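Side-chain contacts in putative capsular polysaccharide biosynthesis protein (Streptococcus pneumoniae serotype 4, PDB 6EWJ), which probably acts as a pyridoxal phosphate-dependent sugar aminotransferase in the biosynthesis of teichoic acid: residues D293-G298 / H319-R324; I381-H386 / E399-V404; L335-L340 / I345-H350. One frame throughout, in Å; residues are numbered along the deposited sequence.

All three contacts lie on the same side of the chain's centre and are built round one small antiparallel sheet, 304-306, 321-325 and 380-383, with the helices that pack on it. Along the chain they close in the order contact 1, contact 3, contact 2. Contacts 1 and 2 use neighbouring strands of the sheet, their centres about 8 Å apart, with helices 268-299 and 391-409 supplying the helical halves. Contact 3 has its centre about 8 Å from that of contact 2 and about 14 Å from that of contact 1; its loop 345-350 runs beside strand 380-383 and leads to Y351, which binds pyridoxal 5'-phosphate. Contact 2 lies away from the cofactor site.

Contact 1 (D293-G298 / H319-R324); sequences DRYDSG and HLYITR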
ATOM      1  N   ASP A 293      -6.960 -23.404 -26.410  1.00 30.43           N
ATOM      2  CA  ASP A 293      -7.441 -24.468 -27.294  1.00 32.37           C
ATOM      3  C   ASP A 293      -6.329 -24.960 -28.229  1.00 33.63           C
ATOM      4  O   ASP A 293      -6.259 -26.146 -28.520  1.00 33.08           O
ATOM      5  CB  ASP A 293      -8.682 -24.020 -28.077  1.00 33.47           C
ATOM      6  CG  ASP A 293      -9.882 -23.769 -27.174  1.00 33.46           C
ATOM      7  OD1 ASP A 293      -9.937 -24.291 -26.034  1.00 33.46           O
ATOM      8  OD2 ASP A 293     -10.792 -23.049 -27.622  1.00 34.26           O
ATOM      9  N   ARG A 294      -5.495 -24.035 -28.729  1.00 34.40           N
ATOM     10  CA  ARG A 294      -4.400 -24.402 -29.650  1.00 35.75           C
ATOM     11  C   ARG A 294      -3.350 -25.249 -28.907  1.00 34.67           C
ATOM     12  O   ARG A 294      -2.933 -26.318 -29.387  1.00 34.44           O
ATOM     13  CB  ARG A 294      -3.802 -23.144 -30.303  1.00 36.59           C
ATOM     14  CG  ARG A 294      -2.670 -23.399 -31.280  1.00 38.64           C
ATOM     15  CD  ARG A 294      -2.135 -22.112 -31.862  1.00 39.62           C
ATOM     16  NE  ARG A 294      -3.031 -21.659 -32.905  1.00 41.82           N
ATOM     17  CZ  ARG A 294      -2.969 -21.996 -34.195  1.00 44.00           C
ATOM     18  NH1 ARG A 294      -1.999 -22.769 -34.684  1.00 44.71           N
ATOM     19  NH2 ARG A 294      -3.883 -21.529 -35.010  1.00 45.63           N
ATOM     20  N   TYR A 295      -2.984 -24.811 -27.701  1.00 32.34           N
ATOM     21  CA  TYR A 295      -2.094 -25.620 -26.851  1.00 31.54           C
ATOM     22  C   TYR A 295      -2.698 -27.013 -26.561  1.00 31.05           C
ATOM     23  O   TYR A 295      -2.035 -28.048 -26.714  1.00 31.59           O
ATOM     24  CB  TYR A 295      -1.839 -24.913 -25.498  1.00 30.10           C
ATOM     25  CG  TYR A 295      -0.727 -23.876 -25.364  1.00 30.13           C
ATOM     26  CD1 TYR A 295       0.517 -24.056 -25.951  1.00 31.14           C
ATOM     27  CD2 TYR A 295      -0.904 -22.767 -24.524  1.00 29.04           C
ATOM     28  CE1 TYR A 295       1.547 -23.125 -25.758  1.00 31.28           C
ATOM     29  CE2 TYR A 295       0.117 -21.831 -24.315  1.00 29.39           C
ATOM     30  CZ  TYR A 295       1.342 -22.006 -24.937  1.00 30.24           C
ATOM     31  OH  TYR A 295       2.363 -21.125 -24.707  1.00 29.93           O
ATOM     32  N   ASP A 296      -3.946 -27.007 -26.092  1.00 30.22           N
ATOM     33  CA  ASP A 296      -4.657 -28.240 -25.773  1.00 30.78           C
ATOM     34  C   ASP A 296      -4.647 -29.218 -26.950  1.00 31.86           C
ATOM     35  O   ASP A 296      -4.307 -30.385 -26.748  1.00 32.26           O
ATOM     36  CB  ASP A 296      -6.091 -27.984 -25.341  1.00 30.64           C
ATOM     37  CG  ASP A 296      -6.204 -27.368 -23.953  1.00 29.66           C
ATOM     38  OD1 ASP A 296      -5.198 -27.283 -23.161  1.00 28.59           O
ATOM     39  OD2 ASP A 296      -7.337 -26.936 -23.651  1.00 29.12           O
ATOM     40  N   SER A 297      -4.979 -28.776 -28.159  1.00 32.67           N
ATOM     41  CA  SER A 297      -4.947 -29.723 -29.314  1.00 34.75           C
ATOM     42  C   SER A 297      -3.515 -30.154 -29.616  1.00 34.75           C
ATOM     43  O   SER A 297      -3.260 -31.304 -29.871  1.00 34.56           O
ATOM     44  CB  SER A 297      -5.592 -29.170 -30.587  1.00 36.58           C
ATOM     45  OG  SER A 297      -6.756 -28.385 -30.316  1.00 36.66           O
ATOM     46  N   GLY A 298      -2.570 -29.218 -29.504  1.00 34.59           N
ATOM     47  CA  GLY A 298      -1.141 -29.520 -29.671  1.00 35.12           C
ATOM     48  C   GLY A 298      -0.553 -30.580 -28.734  1.00 34.39           C
ATOM     49  O   GLY A 298       0.209 -31.439 -29.177  1.00 35.05           O
ATOM     50  N   HIS A 319      -5.682 -17.779 -17.139  1.00 20.18           N
ATOM     51  CA  HIS A 319      -4.541 -16.912 -16.704  1.00 19.83           C
ATOM     52  C   HIS A 319      -3.149 -17.561 -16.812  1.00 19.61           C
ATOM     53  O   HIS A 319      -2.225 -16.956 -17.339  1.00 20.01           O
ATOM     54  CB  HIS A 319      -4.764 -16.448 -15.263  1.00 19.11           C
ATOM     55  CG  HIS A 319      -3.602 -15.696 -14.730  1.00 18.57           C
ATOM     56  ND1 HIS A 319      -3.061 -14.618 -15.393  1.00 18.81           N
ATOM     57  CD2 HIS A 319      -2.777 -15.961 -13.701  1.00 18.35           C
ATOM     58  CE1 HIS A 319      -1.976 -14.226 -14.760  1.00 18.28           C
ATOM     59  NE2 HIS A 319      -1.798 -15.016 -13.722  1.00 18.15           N
ATOM     60  N   LEU A 320      -3.042 -18.816 -16.392  1.00 19.04           N
ATOM     61  CA  LEU A 320      -1.800 -19.605 -16.571  1.00 18.84           C
ATOM     62  C   LEU A 320      -2.032 -20.911 -17.308  1.00 19.66           C
ATOM     63  O   LEU A 320      -3.036 -21.625 -17.043  1.00 19.44           O
ATOM     64  CB  LEU A 320      -1.219 -19.954 -15.221  1.00 18.29           C
ATOM     65  CG  LEU A 320      -0.791 -18.745 -14.345  1.00 17.49           C
ATOM     66  CD1 LEU A 320      -0.443 -19.278 -12.974  1.00 17.21           C
ATOM     67  CD2 LEU A 320       0.356 -17.961 -14.952  1.00 17.66           C
ATOM     68  N   TYR A 321      -1.098 -21.251 -18.195  1.00 19.93           N
ATOM     69  CA  TYR A 321      -1.096 -22.547 -18.796  1.00 20.46           C
ATOM     70  C   TYR A 321      -0.170 -23.492 -18.024  1.00 20.22           C
ATOM     71  O   TYR A 321       0.985 -23.754 -18.395  1.00 20.16           O
ATOM     72  CB  TYR A 321      -0.741 -22.494 -20.278  1.00 21.37           C
ATOM     73  CG  TYR A 321      -1.218 -23.715 -21.014  1.00 22.10           C
ATOM     74  CD1 TYR A 321      -2.567 -23.871 -21.307  1.00 22.42           C
ATOM     75  CD2 TYR A 321      -0.339 -24.727 -21.382  1.00 22.86           C
ATOM     76  CE1 TYR A 321      -3.016 -25.004 -21.970  1.00 23.04           C
ATOM     77  CE2 TYR A 321      -0.769 -25.868 -22.087  1.00 23.34           C
ATOM     78  CZ  TYR A 321      -2.106 -26.000 -22.346  1.00 23.62           C
ATOM     79  OH  TYR A 321      -2.523 -27.091 -23.014  1.00 24.27           O
ATOM     80  N   ILE A 322      -0.741 -24.012 -16.958  1.00 20.00           N
ATOM     81  CA  ILE A 322      -0.090 -24.980 -16.093  1.00 20.28           C
ATOM     82  C   ILE A 322      -0.093 -26.370 -16.741  1.00 21.08           C
ATOM     83  O   ILE A 322      -1.160 -26.856 -17.201  1.00 21.17           O
ATOM     84  CB  ILE A 322      -0.758 -24.971 -14.693  1.00 20.01           C
ATOM     85  CG1 ILE A 322      -0.493 -23.568 -14.063  1.00 19.93           C
ATOM     86  CG2 ILE A 322      -0.260 -26.171 -13.867  1.00 20.12           C
ATOM     87  CD1 ILE A 322      -0.783 -23.366 -12.592  1.00 19.79           C
ATOM     88  N   THR A 323       1.093 -26.990 -16.790  1.00 21.21           N
ATOM     89  CA  THR A 323       1.248 -28.337 -17.320  1.00 22.01           C
ATOM     90  C   THR A 323       2.018 -29.152 -16.345  1.00 22.19           C
ATOM     91  O   THR A 323       2.796 -28.614 -15.537  1.00 21.76           O
ATOM     92  CB  THR A 323       1.928 -28.440 -18.711  1.00 22.84           C
ATOM     93  OG1 THR A 323       3.371 -28.358 -18.601  1.00 22.87           O
ATOM     94  CG2 THR A 323       1.396 -27.369 -19.710  1.00 22.91           C
ATOM     95  N   ARG A 324       1.773 -30.453 -16.384  1.00 22.72           N
ATOM     96  CA  ARG A 324       2.619 -31.419 -15.736  1.00 23.69           C
ATOM     97  C   ARG A 324       3.120 -32.455 -16.762  1.00 24.93           C
ATOM     98  O   ARG A 324       2.346 -32.893 -17.610  1.00 26.17           O
ATOM     99  CB  ARG A 324       1.880 -32.086 -14.578  1.00 23.64           C
ATOM    100  CG  ARG A 324       1.466 -31.125 -13.480  1.00 22.75           C
ATOM    101  CD  ARG A 324       0.632 -31.798 -12.425  1.00 22.44           C
ATOM    102  NE  ARG A 324       1.392 -32.829 -11.739  1.00 22.99           N
ATOM    103  CZ  ARG A 324       0.880 -33.725 -10.897  1.00 23.53           C
ATOM    104  NH1 ARG A 324      -0.438 -33.749 -10.663  1.00 23.76           N
ATOM    105  NH2 ARG A 324       1.666 -34.623 -10.315  1.00 23.75           N
TER
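Y295 and Y321 stack face to face, with ring centroids 4.4 Å apart and planes inclined by 27°. The rings are displaced: CD2 of Y295 sits over the centre of the Y321 ring, 3.6 Å above its plane, while CE2 beside it lies toward Y321 CG, at the root of its partner. The two side chains slide past one another in opposite directions, one leaving the helix as the other leaves the strand. As a result the base of Y295 lies over the hydroxyl end of Y321, and the approach of Y295 CB to Y321 CZ, at 3.3 Å, is tight. With CG anti to the backbone N (chi1 -159°), Y321 reaches out from its strand far enough to bring its phenol up to the helix surface.

There the hydroxyl finds D296. Y321 OH donates to D296 OD1 across 2.7 Å, meeting the oxygen on its anti side, with carboxylate and ring planes 39° apart. The carboxylate oxygen is thus an edge partner of the ring, near its plane. One aromatic side chain is therefore gripped twice, over a face by Y295 and at its hydroxyl by D296, a combination that probably limits both its tilt and its rotation. The hydroxyl of Y295 leads the other way and is hydrogen-bonded to P384 O.

In the fold, this stack joins helix 268-299 to the central strand, 321-325, of the small antiparallel sheet. L383 from strand 380-383 touches both tyrosines, P306 at strand 304-306 touches Y321 and D296, and V394 and I397 of helix 391-409 pack on Y295.

Contact 2 (I381-H386 / E399-V404); sequences ITLPLH and ETFKTV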
ATOM      1  N   ILE A 381       5.319 -27.432 -15.188  1.00 20.49           N
ATOM      2  CA  ILE A 381       5.863 -26.337 -15.967  1.00 20.65           C
ATOM      3  C   ILE A 381       4.747 -25.452 -16.494  1.00 20.74           C
ATOM      4  O   ILE A 381       3.782 -25.922 -17.123  1.00 20.34           O
ATOM      5  CB  ILE A 381       6.739 -26.845 -17.129  1.00 21.72           C
ATOM      6  CG1 ILE A 381       8.003 -27.566 -16.570  1.00 21.87           C
ATOM      7  CG2 ILE A 381       7.220 -25.707 -18.004  1.00 22.00           C
ATOM      8  CD1 ILE A 381       8.778 -28.357 -17.606  1.00 22.94           C
ATOM      9  N   THR A 382       4.893 -24.153 -16.279  1.00 20.40           N
ATOM     10  CA  THR A 382       3.956 -23.218 -16.799  1.00 20.76           C
ATOM     11  C   THR A 382       4.511 -22.611 -18.076  1.00 21.45           C
ATOM     12  O   THR A 382       5.602 -22.037 -18.077  1.00 21.44           O
ATOM     13  CB  THR A 382       3.641 -22.108 -15.790  1.00 20.03           C
ATOM     14  OG1 THR A 382       3.462 -22.682 -14.512  1.00 19.95           O
ATOM     15  CG2 THR A 382       2.391 -21.368 -16.153  1.00 19.91           C
ATOM     16  N   LEU A 383       3.744 -22.738 -19.156  1.00 22.02           N
ATOM     17  CA  LEU A 383       4.074 -22.117 -20.439  1.00 22.83           C
ATOM     18  C   LEU A 383       3.435 -20.766 -20.544  1.00 22.37           C
ATOM     19  O   LEU A 383       2.432 -20.545 -19.874  1.00 21.41           O
ATOM     20  CB  LEU A 383       3.550 -22.967 -21.601  1.00 23.86           C
ATOM     21  CG  LEU A 383       3.991 -24.438 -21.620  1.00 24.60           C
ATOM     22  CD1 LEU A 383       3.376 -25.131 -22.824  1.00 25.38           C
ATOM     23  CD2 LEU A 383       5.496 -24.571 -21.627  1.00 25.34           C
ATOM     24  N   PRO A 384       4.000 -19.876 -21.391  1.00 22.87           N
ATOM     25  CA  PRO A 384       3.492 -18.544 -21.540  1.00 22.83           C
ATOM     26  C   PRO A 384       2.014 -18.549 -22.002  1.00 23.04           C
ATOM     27  O   PRO A 384       1.629 -19.378 -22.846  1.00 23.67           O
ATOM     28  CB  PRO A 384       4.384 -17.961 -22.640  1.00 23.80           C
ATOM     29  CG  PRO A 384       5.670 -18.638 -22.452  1.00 24.12           C
ATOM     30  CD  PRO A 384       5.229 -20.059 -22.185  1.00 23.94           C
ATOM     31  N   LEU A 385       1.212 -17.699 -21.379  1.00 22.79           N
ATOM     32  CA  LEU A 385      -0.207 -17.507 -21.765  1.00 23.46           C
ATOM     33  C   LEU A 385      -0.562 -16.048 -21.524  1.00 24.27           C
ATOM     34  O   LEU A 385      -0.823 -15.633 -20.392  1.00 23.80           O
ATOM     35  CB  LEU A 385      -1.137 -18.415 -20.971  1.00 22.83           C
ATOM     36  CG  LEU A 385      -2.637 -18.383 -21.331  1.00 23.18           C
ATOM     37  CD1 LEU A 385      -2.885 -18.659 -22.789  1.00 23.91           C
ATOM     38  CD2 LEU A 385      -3.422 -19.358 -20.469  1.00 22.97           C
ATOM     39  N   HIS A 386      -0.531 -15.282 -22.612  1.00 25.80           N
ATOM     40  CA  HIS A 386      -0.835 -13.881 -22.586  1.00 26.26           C
ATOM     41  C   HIS A 386      -1.189 -13.471 -24.010  1.00 27.96           C
ATOM     42  O   HIS A 386      -0.949 -14.216 -24.977  1.00 28.11           O
ATOM     43  CB  HIS A 386       0.385 -13.093 -22.094  1.00 25.90           C
ATOM     44  CG  HIS A 386       1.644 -13.370 -22.858  1.00 27.23           C
ATOM     45  ND1 HIS A 386       1.953 -12.750 -24.050  1.00 28.78           N
ATOM     46  CD2 HIS A 386       2.685 -14.195 -22.592  1.00 27.46           C
ATOM     47  CE1 HIS A 386       3.134 -13.167 -24.475  1.00 29.44           C
ATOM     48  NE2 HIS A 386       3.592 -14.060 -23.612  1.00 28.31           N
ATOM     49  N   GLU A 399       5.624 -27.529 -30.320  1.00 36.79           N
ATOM     50  CA  GLU A 399       6.497 -28.479 -30.944  1.00 38.72           C
ATOM     51  C   GLU A 399       7.870 -28.553 -30.184  1.00 38.30           C
ATOM     52  O   GLU A 399       8.372 -29.656 -29.954  1.00 38.20           O
ATOM     53  CB  GLU A 399       6.442 -28.401 -32.486  1.00 40.87           C
ATOM     54  CG  GLU A 399       7.327 -27.353 -33.012  1.00 42.35           C
ATOM     55  CD  GLU A 399       8.746 -27.882 -33.206  1.00 43.84           C
ATOM     56  OE1 GLU A 399       9.372 -28.312 -32.209  1.00 44.36           O
ATOM     57  OE2 GLU A 399       9.223 -27.910 -34.366  1.00 45.77           O
ATOM     58  N   THR A 400       8.398 -27.410 -29.703  1.00 37.52           N
ATOM     59  CA  THR A 400       9.662 -27.374 -28.910  1.00 36.93           C
ATOM     60  C   THR A 400       9.547 -28.078 -27.548  1.00 35.55           C
ATOM     61  O   THR A 400      10.421 -28.848 -27.168  1.00 35.91           O
ATOM     62  CB  THR A 400      10.177 -25.935 -28.692  1.00 36.87           C
ATOM     63  OG1 THR A 400      10.332 -25.260 -29.945  1.00 37.69           O
ATOM     64  CG2 THR A 400      11.525 -25.943 -27.973  1.00 36.75           C
ATOM     65  N   PHE A 401       8.446 -27.855 -26.843  1.00 34.15           N
ATOM     66  CA  PHE A 401       8.237 -28.471 -25.541  1.00 33.01           C
ATOM     67  C   PHE A 401       8.157 -30.015 -25.676  1.00 34.42           C
ATOM     68  O   PHE A 401       8.762 -30.749 -24.874  1.00 33.52           O
ATOM     69  CB  PHE A 401       6.972 -27.868 -24.899  1.00 31.49           C
ATOM     70  CG  PHE A 401       6.740 -28.215 -23.459  1.00 30.46           C
ATOM     71  CD1 PHE A 401       7.767 -28.634 -22.594  1.00 30.84           C
ATOM     72  CD2 PHE A 401       5.474 -28.068 -22.939  1.00 29.61           C
ATOM     73  CE1 PHE A 401       7.502 -28.914 -21.262  1.00 30.10           C
ATOM     74  CE2 PHE A 401       5.203 -28.340 -21.616  1.00 29.27           C
ATOM     75  CZ  PHE A 401       6.213 -28.774 -20.772  1.00 29.12           C
ATOM     76  N   LYS A 402       7.457 -30.497 -26.709  1.00 35.65           N
ATOM     77  CA  LYS A 402       7.440 -31.946 -26.979  1.00 37.40           C
ATOM     78  C   LYS A 402       8.833 -32.508 -27.262  1.00 38.93           C
ATOM     79  O   LYS A 402       9.259 -33.444 -26.600  1.00 39.45           O
ATOM     80  CB  LYS A 402       6.548 -32.288 -28.162  1.00 38.22           C
ATOM     81  CG  LYS A 402       5.068 -32.123 -27.892  1.00 37.59           C
ATOM     82  CD  LYS A 402       4.321 -32.511 -29.155  1.00 39.09           C
ATOM     83  CE  LYS A 402       3.200 -31.582 -29.474  1.00 39.21           C
ATOM     84  NZ  LYS A 402       2.428 -32.068 -30.655  1.00 40.37           N
ATOM     85  N   THR A 403       9.544 -31.897 -28.214  1.00 40.93           N
ATOM     86  CA  THR A 403      10.900 -32.323 -28.591  1.00 42.77           C
ATOM     87  C   THR A 403      11.865 -32.294 -27.410  1.00 42.72           C
ATOM     88  O   THR A 403      12.648 -33.234 -27.209  1.00 42.96           O
ATOM     89  CB  THR A 403      11.468 -31.450 -29.736  1.00 43.85           C
ATOM     90  OG1 THR A 403      10.619 -31.557 -30.872  1.00 44.46           O
ATOM     91  CG2 THR A 403      12.903 -31.878 -30.151  1.00 45.31           C
ATOM     92  N   VAL A 404      11.812 -31.208 -26.647  1.00 42.40           N
ATOM     93  CA  VAL A 404      12.699 -31.027 -25.500  1.00 42.77           C
ATOM     94  C   VAL A 404      12.439 -32.053 -24.413  1.00 43.54           C
ATOM     95  O   VAL A 404      13.384 -32.614 -23.873  1.00 44.69           O
ATOM     96  CB  VAL A 404      12.609 -29.585 -24.932  1.00 41.82           C
ATOM     97  CG1 VAL A 404      13.102 -29.521 -23.501  1.00 40.91           C
ATOM     98  CG2 VAL A 404      13.424 -28.634 -25.807  1.00 42.67           C
TER
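F401 meets L383 and I381 in a buried, wholly apolar helix-on-sheet contact, where helix 391-409 rests on strand 380-383 at one margin of the small antiparallel sheet. The phenylalanine carries the helical side of the interface. Its CG is anti to the backbone N (chi1 -170°), which extends the ring away from the helix and down onto the strand.

L383 takes up a face of that ring. Its CD2 methyl stands 4.1 Å from the F401 ring centroid and 26° off the normal, a CH-pi contact made over the face though not squarely at its centre. The second methyl comes down beside it, with L383 CD1 3.6 Å from F401 CD2, so both methyls lie on the same side of the ring, CD2 over the face and CD1 out beyond the ring's CD2-CE2 bond. Two residues earlier on the strand, and so on the same face of the sheet, I381 brings its CD1 to 3.9 Å from F401 CE1. It arrives obliquely, near the CE1-CZ end of the ring, its side chain and that of F401 running past each other in opposite senses.

Such a sheet backed by helices is the usual make-up of the small C-terminal domain in fold-type I pyridoxal phosphate enzymes, the class to which the DegT/DnrJ/EryC1 family belongs. Here strand 321-325 also contributes to the bed of the phenylalanine through T323 and V325, and I336 of helix 330-342 touches both F401 and I381. The next residue, K402, hydrogen-bonds through NZ to G298 O, tying helix 391-409 to the end of helix 268-299.

Contact 3 (L335-L340 / I345-H350); sequences LIIQEL and IASNVH
I345 N donates to L340 O over 2.9 Å, with an N-H...O angle of 149° and the donor standing 36° out of the carbonyl plane, as the chain leaves helix 330-342 and turns back alongside it. This bond, spanning five residues, together with the apolar contact between L340 and I345, is consistent with a Schellman motif closing the helix. In that pairing L340 CD2 lies 4.0 Å from I345 CD1, the two side chains inclined to one another.

The loop then runs along the helix. One turn back from L340, I337 points its branches at two loop residues: CD1 packs 3.6 Å from V349 CG2, the side chains crossing at about a right angle, while its CG2 comes within 3.4 Å of S347 OG. S347 OG also lies 4.0 Å from L340 CD1, meeting both helix residues. W253 of the second subunit packs on both I337 and V349, so the seam also belongs to the dimer interface. The side chain of V349 is about 6 Å from that of Y351, a residue that binds pyridoxal 5'-phosphate.

Between helix and loop sits a single bridging water. The serine torsion (chi1 66°) holds OG between the backbone N and the carbonyl carbon, turned to the helix, and S347 OG donates to this water at 2.6 Å. The water in turn donates hydrogen bonds to I345 O and I337 O, each 2.8 Å away.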
ATOM      1  N   LEU A 335      15.776 -29.392 -15.889  1.00 32.30           N
ATOM      2  CA  LEU A 335      16.528 -29.451 -17.163  1.00 34.00           C
ATOM      3  C   LEU A 335      15.650 -29.031 -18.331  1.00 33.48           C
ATOM      4  O   LEU A 335      16.052 -28.168 -19.117  1.00 34.20           O
ATOM      5  CB  LEU A 335      17.155 -30.835 -17.420  1.00 35.60           C
ATOM      6  CG  LEU A 335      18.001 -31.010 -18.707  1.00 37.81           C
ATOM      7  CD1 LEU A 335      19.042 -29.892 -18.911  1.00 38.76           C
ATOM      8  CD2 LEU A 335      18.689 -32.355 -18.727  1.00 39.07           C
ATOM      9  N   ILE A 336      14.411 -29.535 -18.374  1.00 32.57           N
ATOM     10  CA  ILE A 336      13.438 -29.125 -19.422  1.00 32.74           C
ATOM     11  C   ILE A 336      13.215 -27.585 -19.451  1.00 31.93           C
ATOM     12  O   ILE A 336      13.209 -26.970 -20.517  1.00 32.61           O
ATOM     13  CB  ILE A 336      12.092 -29.885 -19.301  1.00 32.17           C
ATOM     14  CG1 ILE A 336      12.287 -31.374 -19.634  1.00 32.92           C
ATOM     15  CG2 ILE A 336      11.044 -29.299 -20.259  1.00 32.30           C
ATOM     16  CD1 ILE A 336      11.135 -32.283 -19.230  1.00 32.43           C
ATOM     17  N   ILE A 337      13.089 -26.954 -18.293  1.00 31.56           N
ATOM     18  CA  ILE A 337      12.946 -25.496 -18.253  1.00 31.68           C
ATOM     19  C   ILE A 337      14.164 -24.796 -18.852  1.00 33.02           C
ATOM     20  O   ILE A 337      14.023 -23.881 -19.664  1.00 32.93           O
ATOM     21  CB  ILE A 337      12.684 -24.977 -16.843  1.00 30.99           C
ATOM     22  CG1 ILE A 337      11.242 -25.306 -16.473  1.00 30.46           C
ATOM     23  CG2 ILE A 337      12.925 -23.469 -16.741  1.00 30.47           C
ATOM     24  CD1 ILE A 337      10.939 -25.050 -15.023  1.00 29.88           C
ATOM     25  N   GLN A 338      15.354 -25.233 -18.480  1.00 35.11           N
ATOM     26  CA  GLN A 338      16.582 -24.632 -19.053  1.00 37.48           C
ATOM     27  C   GLN A 338      16.711 -24.879 -20.585  1.00 37.61           C
ATOM     28  O   GLN A 338      17.195 -24.000 -21.321  1.00 37.00           O
ATOM     29  CB  GLN A 338      17.838 -25.085 -18.283  1.00 39.95           C
ATOM     30  CG  GLN A 338      17.849 -24.747 -16.794  1.00 40.82           C
ATOM     31  CD  GLN A 338      17.771 -23.273 -16.456  1.00 43.30           C
ATOM     32  OE1 GLN A 338      18.153 -22.391 -17.244  1.00 46.78           O
ATOM     33  NE2 GLN A 338      17.291 -22.988 -15.235  1.00 44.08           N
ATOM     34  N   GLU A 339      16.271 -26.051 -21.055  1.00 37.24           N
ATOM     35  CA  GLU A 339      16.233 -26.334 -22.497  1.00 38.22           C
ATOM     36  C   GLU A 339      15.190 -25.484 -23.230  1.00 36.74           C
ATOM     37  O   GLU A 339      15.423 -25.065 -24.361  1.00 37.26           O
ATOM     38  CB  GLU A 339      15.926 -27.803 -22.770  1.00 39.45           C
ATOM     39  CG  GLU A 339      17.095 -28.737 -22.517  1.00 41.32           C
ATOM     40  CD  GLU A 339      18.197 -28.581 -23.540  1.00 43.85           C
ATOM     41  OE1 GLU A 339      17.904 -28.410 -24.751  1.00 45.69           O
ATOM     42  OE2 GLU A 339      19.372 -28.632 -23.141  1.00 46.00           O
ATOM     43  N   LEU A 340      14.049 -25.241 -22.604  1.00 34.70           N
ATOM     44  CA  LEU A 340      13.061 -24.288 -23.173  1.00 34.25           C
ATOM     45  C   LEU A 340      13.658 -22.892 -23.306  1.00 34.09           C
ATOM     46  O   LEU A 340      13.491 -22.220 -24.328  1.00 34.54           O
ATOM     47  CB  LEU A 340      11.791 -24.224 -22.322  1.00 33.10           C
ATOM     48  CG  LEU A 340      10.859 -25.452 -22.449  1.00 33.22           C
ATOM     49  CD1 LEU A 340       9.725 -25.386 -21.433  1.00 32.09           C
ATOM     50  CD2 LEU A 340      10.285 -25.517 -23.858  1.00 33.94           C
ATOM     51  N   ILE A 345      12.186 -19.750 -25.153  1.00 35.80           N
ATOM     52  CA  ILE A 345      10.879 -19.889 -24.518  1.00 33.95           C
ATOM     53  C   ILE A 345      10.974 -19.745 -23.005  1.00 31.91           C
ATOM     54  O   ILE A 345      11.506 -20.636 -22.326  1.00 31.39           O
ATOM     55  CB  ILE A 345      10.249 -21.264 -24.852  1.00 34.34           C
ATOM     56  CG1 ILE A 345      10.072 -21.405 -26.361  1.00 35.68           C
ATOM     57  CG2 ILE A 345       8.895 -21.412 -24.172  1.00 33.70           C
ATOM     58  CD1 ILE A 345       9.822 -22.817 -26.822  1.00 36.64           C
ATOM     59  N   ALA A 346      10.404 -18.660 -22.491  1.00 30.60           N
ATOM     60  CA  ALA A 346      10.317 -18.416 -21.053  1.00 29.64           C
ATOM     61  C   ALA A 346       9.226 -19.323 -20.461  1.00 28.47           C
ATOM     62  O   ALA A 346       8.249 -19.668 -21.137  1.00 28.98           O
ATOM     63  CB  ALA A 346      10.007 -16.949 -20.763  1.00 29.05           C
ATOM     64  N   SER A 347       9.472 -19.796 -19.253  1.00 27.23           N
ATOM     65  CA  SER A 347       8.558 -20.721 -18.595  1.00 26.33           C
ATOM     66  C   SER A 347       8.677 -20.453 -17.114  1.00 25.71           C
ATOM     67  O   SER A 347       9.583 -19.689 -16.672  1.00 25.54           O
ATOM     68  CB  SER A 347       8.855 -22.182 -18.976  1.00 26.93           C
ATOM     69  OG  SER A 347      10.115 -22.658 -18.499  1.00 27.12           O
ATOM     70  N   ASN A 348       7.768 -21.021 -16.342  1.00 24.41           N
ATOM     71  CA  ASN A 348       7.726 -20.752 -14.953  1.00 24.33           C
ATOM     72  C   ASN A 348       7.192 -21.919 -14.221  1.00 22.89           C
ATOM     73  O   ASN A 348       6.845 -22.940 -14.833  1.00 22.51           O
ATOM     74  CB  ASN A 348       6.851 -19.517 -14.729  1.00 26.28           C
ATOM     75  CG  ASN A 348       7.310 -18.670 -13.581  1.00 28.59           C
ATOM     76  OD1 ASN A 348       8.019 -19.129 -12.665  1.00 30.30           O
ATOM     77  ND2 ASN A 348       6.869 -17.424 -13.585  1.00 30.44           N
ATOM     78  N   VAL A 349       7.188 -21.815 -12.897  1.00 22.24           N
ATOM     79  CA  VAL A 349       6.722 -22.892 -12.035  1.00 22.07           C
ATOM     80  C   VAL A 349       5.741 -22.298 -11.055  1.00 21.53           C
ATOM     81  O   VAL A 349       6.054 -21.329 -10.351  1.00 21.39           O
ATOM     82  CB  VAL A 349       7.865 -23.653 -11.282  1.00 22.00           C
ATOM     83  CG1 VAL A 349       7.281 -24.654 -10.280  1.00 22.11           C
ATOM     84  CG2 VAL A 349       8.782 -24.349 -12.247  1.00 23.22           C
ATOM     85  N   HIS A 350       4.536 -22.845 -11.053  1.00 21.38           N
ATOM     86  CA  HIS A 350       3.490 -22.468 -10.112  1.00 21.12           C
ATOM     87  C   HIS A 350       2.996 -23.748  -9.440  1.00 21.81           C
ATOM     88  O   HIS A 350       2.214 -24.508 -10.062  1.00 21.94           O
ATOM     89  CB  HIS A 350       2.320 -21.816 -10.824  1.00 21.19           C
ATOM     90  CG  HIS A 350       2.668 -20.561 -11.555  1.00 20.75           C
ATOM     91  ND1 HIS A 350       3.243 -20.578 -12.800  1.00 21.11           N
ATOM     92  CD2 HIS A 350       2.570 -19.265 -11.200  1.00 20.85           C
ATOM     93  CE1 HIS A 350       3.449 -19.342 -13.206  1.00 20.94           C
ATOM     94  NE2 HIS A 350       3.081 -18.523 -12.238  1.00 21.25           N
TER
HETATM   95  O   HOH W   1      12.157 -21.803 -19.818  1.00 28.68           O